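PDB 1RH1: colicin-B from Escherichia coli, which kills Escherichia coli and closely related bacteria by forming channels that depolarise the cytoplasmic membrane and dissipate the cell's energy. Local coordinates for residues 53-58 with 208-213; 59-64 with 71-76. All blocks are in the same frame, centred on the assembly; numbering follows the deposited sequence.

Contact 1: 53-58 with 208-213; sequences SPQGIA and TNIKDV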
loop_
_atom_site.group_PDB
_atom_site.type_symbol
_atom_site.label_atom_id
_atom_site.label_comp_id
_atom_site.label_asym_id
_atom_site.label_seq_id
_atom_site.Cartn_x
_atom_site.Cartn_y
_atom_site.Cartn_z
ATOM N N SER A 53 38.998 -11.036 -27.022
ATOM C CA SER A 53 40.117 -10.764 -26.137
ATOM C C SER A 53 40.193 -11.673 -24.899
ATOM O O SER A 53 39.176 -11.949 -24.246
ATOM C CB SER A 53 40.044 -9.305 -25.723
ATOM O OG SER A 53 41.302 -8.901 -25.204
ATOM N N PRO A 54 41.417 -12.145 -24.571
ATOM C CA PRO A 54 41.729 -13.119 -23.529
ATOM C C PRO A 54 41.531 -12.675 -22.115
ATOM O O PRO A 54 41.691 -13.491 -21.211
ATOM C CB PRO A 54 43.145 -13.494 -23.759
ATOM C CG PRO A 54 43.691 -12.184 -24.253
ATOM C CD PRO A 54 42.648 -11.805 -25.270
ATOM N N GLN A 55 41.230 -11.370 -21.970
ATOM C CA GLN A 55 40.920 -10.701 -20.719
ATOM C C GLN A 55 39.895 -11.418 -19.895
ATOM O O GLN A 55 39.909 -11.337 -18.677
ATOM C CB GLN A 55 40.407 -9.335 -20.988
ATOM C CG GLN A 55 41.579 -8.530 -21.479
ATOM C CD GLN A 55 41.319 -7.067 -21.807
ATOM O OE1 GLN A 55 42.143 -6.412 -22.464
ATOM N NE2 GLN A 55 40.187 -6.516 -21.368
ATOM N N GLY A 56 38.988 -12.109 -20.577
ATOM C CA GLY A 56 38.008 -12.943 -19.918
ATOM C C GLY A 56 36.590 -12.431 -20.047
ATOM O O GLY A 56 35.632 -13.165 -19.782
ATOM N N ILE A 57 36.444 -11.173 -20.457
ATOM C CA ILE A 57 35.118 -10.613 -20.515
ATOM C C ILE A 57 34.563 -10.787 -21.908
ATOM O O ILE A 57 35.301 -10.804 -22.909
ATOM C CB ILE A 57 35.116 -9.092 -20.116
ATOM C CG1 ILE A 57 35.954 -8.240 -21.054
ATOM C CG2 ILE A 57 35.612 -9.004 -18.677
ATOM C CD1 ILE A 57 35.747 -6.737 -20.883
ATOM N N ALA A 58 33.220 -10.902 -21.875
ATOM C CA ALA A 58 32.404 -10.985 -23.070
ATOM C C ALA A 58 32.510 -9.733 -23.924
ATOM O O ALA A 58 33.017 -8.738 -23.417
ATOM C CB ALA A 58 30.996 -11.181 -22.651
ATOM N N THR A 208 47.013 -8.600 -12.257
ATOM C CA THR A 208 46.406 -7.314 -12.547
ATOM C C THR A 208 44.924 -7.521 -12.920
ATOM O O THR A 208 44.533 -8.599 -13.382
ATOM C CB THR A 208 47.177 -6.575 -13.712
ATOM O OG1 THR A 208 46.536 -6.844 -14.946
ATOM C CG2 THR A 208 48.610 -7.046 -13.868
ATOM N N ASN A 209 44.077 -6.499 -12.674
ATOM C CA ASN A 209 42.663 -6.482 -13.059
ATOM C C ASN A 209 42.511 -5.717 -14.390
ATOM O O ASN A 209 43.440 -4.997 -14.763
ATOM C CB ASN A 209 41.821 -5.780 -11.985
ATOM C CG ASN A 209 41.682 -6.401 -10.580
ATOM O OD1 ASN A 209 41.375 -7.585 -10.348
ATOM N ND2 ASN A 209 41.860 -5.529 -9.580
ATOM N N ILE A 210 41.427 -5.828 -15.184
ATOM C CA ILE A 210 41.244 -5.088 -16.442
ATOM C C ILE A 210 40.952 -3.631 -16.108
ATOM O O ILE A 210 39.997 -3.320 -15.373
ATOM C CB ILE A 210 40.061 -5.635 -17.271
ATOM C CG1 ILE A 210 40.290 -7.084 -17.615
ATOM C CG2 ILE A 210 39.916 -4.827 -18.547
ATOM C CD1 ILE A 210 38.994 -7.816 -17.949
ATOM N N LYS A 211 41.796 -2.749 -16.675
ATOM C CA LYS A 211 41.701 -1.319 -16.449
ATOM C C LYS A 211 40.348 -0.785 -16.896
ATOM O O LYS A 211 39.886 -1.068 -18.002
ATOM C CB LYS A 211 42.787 -0.581 -17.218
ATOM C CG LYS A 211 42.819 0.924 -16.913
ATOM C CD LYS A 211 43.655 1.655 -17.965
ATOM C CE LYS A 211 43.769 3.192 -17.793
ATOM N NZ LYS A 211 44.517 3.624 -16.620
ATOM N N ASP A 212 39.715 -0.053 -15.970
ATOM C CA ASP A 212 38.460 0.659 -16.192
ATOM C C ASP A 212 37.249 -0.165 -16.638
ATOM O O ASP A 212 36.423 0.261 -17.454
ATOM C CB ASP A 212 38.739 1.810 -17.207
ATOM C CG ASP A 212 39.503 3.045 -16.694
ATOM O OD1 ASP A 212 39.587 4.027 -17.423
ATOM O OD2 ASP A 212 40.020 3.062 -15.579
ATOM N N VAL A 213 37.172 -1.364 -16.063
ATOM C CA VAL A 213 36.150 -2.361 -16.316
ATOM C C VAL A 213 35.872 -2.887 -14.916
ATOM O O VAL A 213 36.784 -3.277 -14.170
ATOM C CB VAL A 213 36.711 -3.475 -17.268
ATOM C CG1 VAL A 213 35.965 -4.789 -17.156
ATOM C CG2 VAL A 213 36.494 -3.055 -18.695
#

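Contact 2: 59-64 with 71-76; sequences LVQSVL and RIILDK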
loop_
_atom_site.group_PDB
_atom_site.type_symbol
_atom_site.label_atom_id
_atom_site.label_comp_id
_atom_site.label_asym_id
_atom_site.label_seq_id
_atom_site.Cartn_x
_atom_site.Cartn_y
_atom_site.Cartn_z
ATOM N N LEU A 59 32.072 -9.673 -25.189
ATOM C CA LEU A 59 32.252 -8.450 -25.982
ATOM C C LEU A 59 31.445 -7.278 -25.419
ATOM O O LEU A 59 30.434 -7.451 -24.716
ATOM C CB LEU A 59 31.831 -8.668 -27.435
ATOM C CG LEU A 59 30.350 -8.512 -27.800
ATOM C CD1 LEU A 59 30.199 -8.378 -29.297
ATOM C CD2 LEU A 59 29.562 -9.674 -27.257
ATOM N N VAL A 60 31.894 -6.057 -25.704
ATOM C CA VAL A 60 31.158 -4.881 -25.243
ATOM C C VAL A 60 30.049 -4.728 -26.270
ATOM O O VAL A 60 30.242 -4.236 -27.386
ATOM C CB VAL A 60 32.143 -3.651 -25.169
ATOM C CG1 VAL A 60 31.431 -2.335 -24.970
ATOM C CG2 VAL A 60 32.989 -3.787 -23.910
ATOM N N GLN A 61 28.867 -5.215 -25.890
ATOM C CA GLN A 61 27.829 -5.278 -26.889
ATOM C C GLN A 61 27.130 -3.999 -27.197
ATOM O O GLN A 61 26.835 -3.788 -28.364
ATOM C CB GLN A 61 26.779 -6.315 -26.524
ATOM C CG GLN A 61 26.031 -6.157 -25.244
ATOM C CD GLN A 61 24.926 -7.166 -25.202
ATOM O OE1 GLN A 61 24.928 -8.078 -24.385
ATOM N NE2 GLN A 61 23.970 -6.974 -26.105
ATOM N N SER A 62 26.930 -3.129 -26.213
ATOM C CA SER A 62 26.218 -1.885 -26.447
ATOM C C SER A 62 26.711 -0.736 -25.583
ATOM O O SER A 62 27.584 -0.898 -24.741
ATOM C CB SER A 62 24.747 -2.153 -26.202
ATOM O OG SER A 62 23.950 -1.104 -26.711
ATOM N N VAL A 63 26.164 0.458 -25.803
ATOM C CA VAL A 63 26.511 1.671 -25.059
ATOM C C VAL A 63 25.309 2.163 -24.280
ATOM O O VAL A 63 24.220 2.392 -24.804
ATOM C CB VAL A 63 26.968 2.799 -26.012
ATOM C CG1 VAL A 63 27.297 4.070 -25.273
ATOM C CG2 VAL A 63 28.234 2.359 -26.694
ATOM N N LEU A 64 25.573 2.389 -23.014
ATOM C CA LEU A 64 24.577 2.895 -22.108
ATOM C C LEU A 64 24.644 4.403 -21.841
ATOM O O LEU A 64 25.317 4.842 -20.892
ATOM C CB LEU A 64 24.745 2.085 -20.852
ATOM C CG LEU A 64 23.652 1.129 -20.430
ATOM C CD1 LEU A 64 23.021 0.416 -21.610
ATOM C CD2 LEU A 64 24.280 0.192 -19.423
ATOM N N ARG A 71 18.458 -2.885 -25.673
ATOM C CA ARG A 71 18.194 -4.300 -25.719
ATOM C C ARG A 71 19.526 -5.036 -25.649
ATOM O O ARG A 71 20.336 -5.073 -26.583
ATOM C CB ARG A 71 17.430 -4.487 -27.000
ATOM C CG ARG A 71 16.937 -5.867 -27.280
ATOM C CD ARG A 71 15.906 -5.764 -28.379
ATOM N NE ARG A 71 15.435 -7.111 -28.648
ATOM C CZ ARG A 71 14.283 -7.587 -28.160
ATOM N NH1 ARG A 71 13.487 -6.837 -27.389
ATOM N NH2 ARG A 71 13.919 -8.842 -28.444
ATOM N N ILE A 72 19.762 -5.548 -24.437
ATOM C CA ILE A 72 20.999 -6.233 -24.072
ATOM C C ILE A 72 20.722 -7.728 -23.908
ATOM O O ILE A 72 19.770 -8.156 -23.256
ATOM C CB ILE A 72 21.522 -5.472 -22.791
ATOM C CG1 ILE A 72 22.171 -4.228 -23.329
ATOM C CG2 ILE A 72 22.617 -6.136 -21.989
ATOM C CD1 ILE A 72 22.281 -3.168 -22.256
ATOM N N ILE A 73 21.568 -8.503 -24.611
ATOM C CA ILE A 73 21.440 -9.951 -24.773
ATOM C C ILE A 73 22.443 -10.725 -23.939
ATOM O O ILE A 73 23.624 -10.426 -24.033
ATOM C CB ILE A 73 21.615 -10.277 -26.286
ATOM C CG1 ILE A 73 20.640 -9.525 -27.152
ATOM C CG2 ILE A 73 21.334 -11.741 -26.502
ATOM C CD1 ILE A 73 20.958 -9.713 -28.640
ATOM N N LEU A 74 22.063 -11.719 -23.132
ATOM C CA LEU A 74 23.024 -12.497 -22.338
ATOM C C LEU A 74 23.698 -13.518 -23.231
ATOM O O LEU A 74 23.014 -14.153 -24.039
ATOM C CB LEU A 74 22.309 -13.209 -21.197
ATOM C CG LEU A 74 23.114 -13.957 -20.161
ATOM C CD1 LEU A 74 24.094 -13.039 -19.474
ATOM C CD2 LEU A 74 22.176 -14.496 -19.107
ATOM N N ASP A 75 25.025 -13.699 -23.108
ATOM C CA ASP A 75 25.818 -14.579 -23.992
ATOM C C ASP A 75 25.531 -14.269 -25.472
ATOM O O ASP A 75 25.317 -15.160 -26.305
ATOM C CB ASP A 75 25.515 -16.081 -23.734
ATOM C CG ASP A 75 25.765 -16.619 -22.327
ATOM O OD1 ASP A 75 24.987 -17.463 -21.874
ATOM O OD2 ASP A 75 26.735 -16.220 -21.687
ATOM N N LYS A 76 25.555 -12.967 -25.805
ATOM C CA LYS A 76 25.245 -12.507 -27.150
ATOM C C LYS A 76 25.877 -13.329 -28.239
ATOM O O LYS A 76 25.203 -13.680 -29.197
ATOM C CB LYS A 76 25.687 -11.059 -27.402
ATOM C CG LYS A 76 24.952 -10.524 -28.645
ATOM C CD LYS A 76 25.286 -9.098 -29.086
ATOM C CE LYS A 76 24.452 -8.718 -30.325
ATOM N NZ LYS A 76 24.873 -7.464 -30.943
#

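Contact 1: 53-58 with 208-213
Gln55 and Ile57 of a loop close over Ile210 and Val213, the first and last residues of a type II beta turn. At this turn the chain leaves the short strand 209-210 and enters strand 213-216 of the large mixed sheet. Asp212, with phi 58°, takes the left-handed conformation that the third position of such a turn needs.

The apolar contacts centre on Ile210, an aliphatic residue suited to its buried place. Its CG1 lies anti to the carbonyl carbon (chi1 -60°), which sends the longer branch toward the loop. There the terminal CD1 of Ile210 meets CG2 of Ile57 at 3.7 Å. Ile57 uses its branching to reach two partners: the short branch touches Ile210, while the long one brings its CD1 to 4.2 Å from CG1 of Val213. Between the two loop residues, Gly56 has phi 112°, an angle at which a beta carbon would crowd the carbonyl oxygen of Gln55.

Polar atoms take part differently. Gln55 is long enough to run obliquely over Ile210 and is partly exposed, as befits an amide; its NE2 comes 3.3 Å from CG2 of Ile210, a close approach of an amide nitrogen to a methyl group and not a polar bond. Backbone hydrogen bonds tie both segments to another part of the same chain, Ile210 to Val200 of strand 189-201 and Gln55 to Arg203 just after it. Val200 also packs against the side chains of Ile57 and Val213.

The aliphatic root of Gln55 completes the seat of the isoleucine, its CB lying 3.7 Å from CD1 of Ile210.

Contact 2: 59-64 with 71-76
Gln61 reaches across to the backbone of Ile73 with its side chain stretched out. Its CG stands between the backbone N and the carbonyl carbon (chi1 60°), and beyond CG the chain is extended, a shape that carries the amide to the opposite segment. The amide carbon CD of Gln61 comes to rest 3.7 Å from N of Ile73 and as far from its O, so that a polar group faces a polar stretch of main chain. CG2 of Ile72 lies over one face of the amide, 4.1 Å from CD of Gln61.

Lys76 lies on the side of the other face. Its CG is anti to the backbone N (chi1 -163°) and every later torsion is extended too, so the methylene chain passes Gln61, with CD of Lys76 4.1 Å from CB of Gln61. Nearer its root, CB of Lys76 meets CD2 of Leu59 at 4.1 Å.

Strands 62-64 and 70-73 belong to one mixed sheet but are not paired with each other: the first runs parallel to 87-90, the second antiparallel to 139-146. Side chains join them instead. Leu64, whose chi1 of -113° departs from the usual staggered values, turns its CD1 to within 3.7 Å of CD1 of Ile72. Both residues are buried and aliphatic, and both touch Val88 of strand 87-90; Ile72 also packs on Trp86.

How the contacts relate
The two contacts follow one another along the chain: residues 53-58 of contact 1 run directly into 59-64 of contact 2, whose whole span is nested within the long loop that contact 1 closes. Their centres are 16 Å apart, and the segments do not otherwise touch. Shared neighbours tie the junction down, since Asp82 meets Ala58 and bonds to the backbone of Leu59, while Ser87 bonds to both Ala58 and Gln61. Through the sheet, strand 62-64 is linked by 87-90 and 225-228 to strand 213-216, where contact 1 ends. Both lie on the same side of the chain's centre, contact 1 about 44 Å and contact 2 about 36 Å from it.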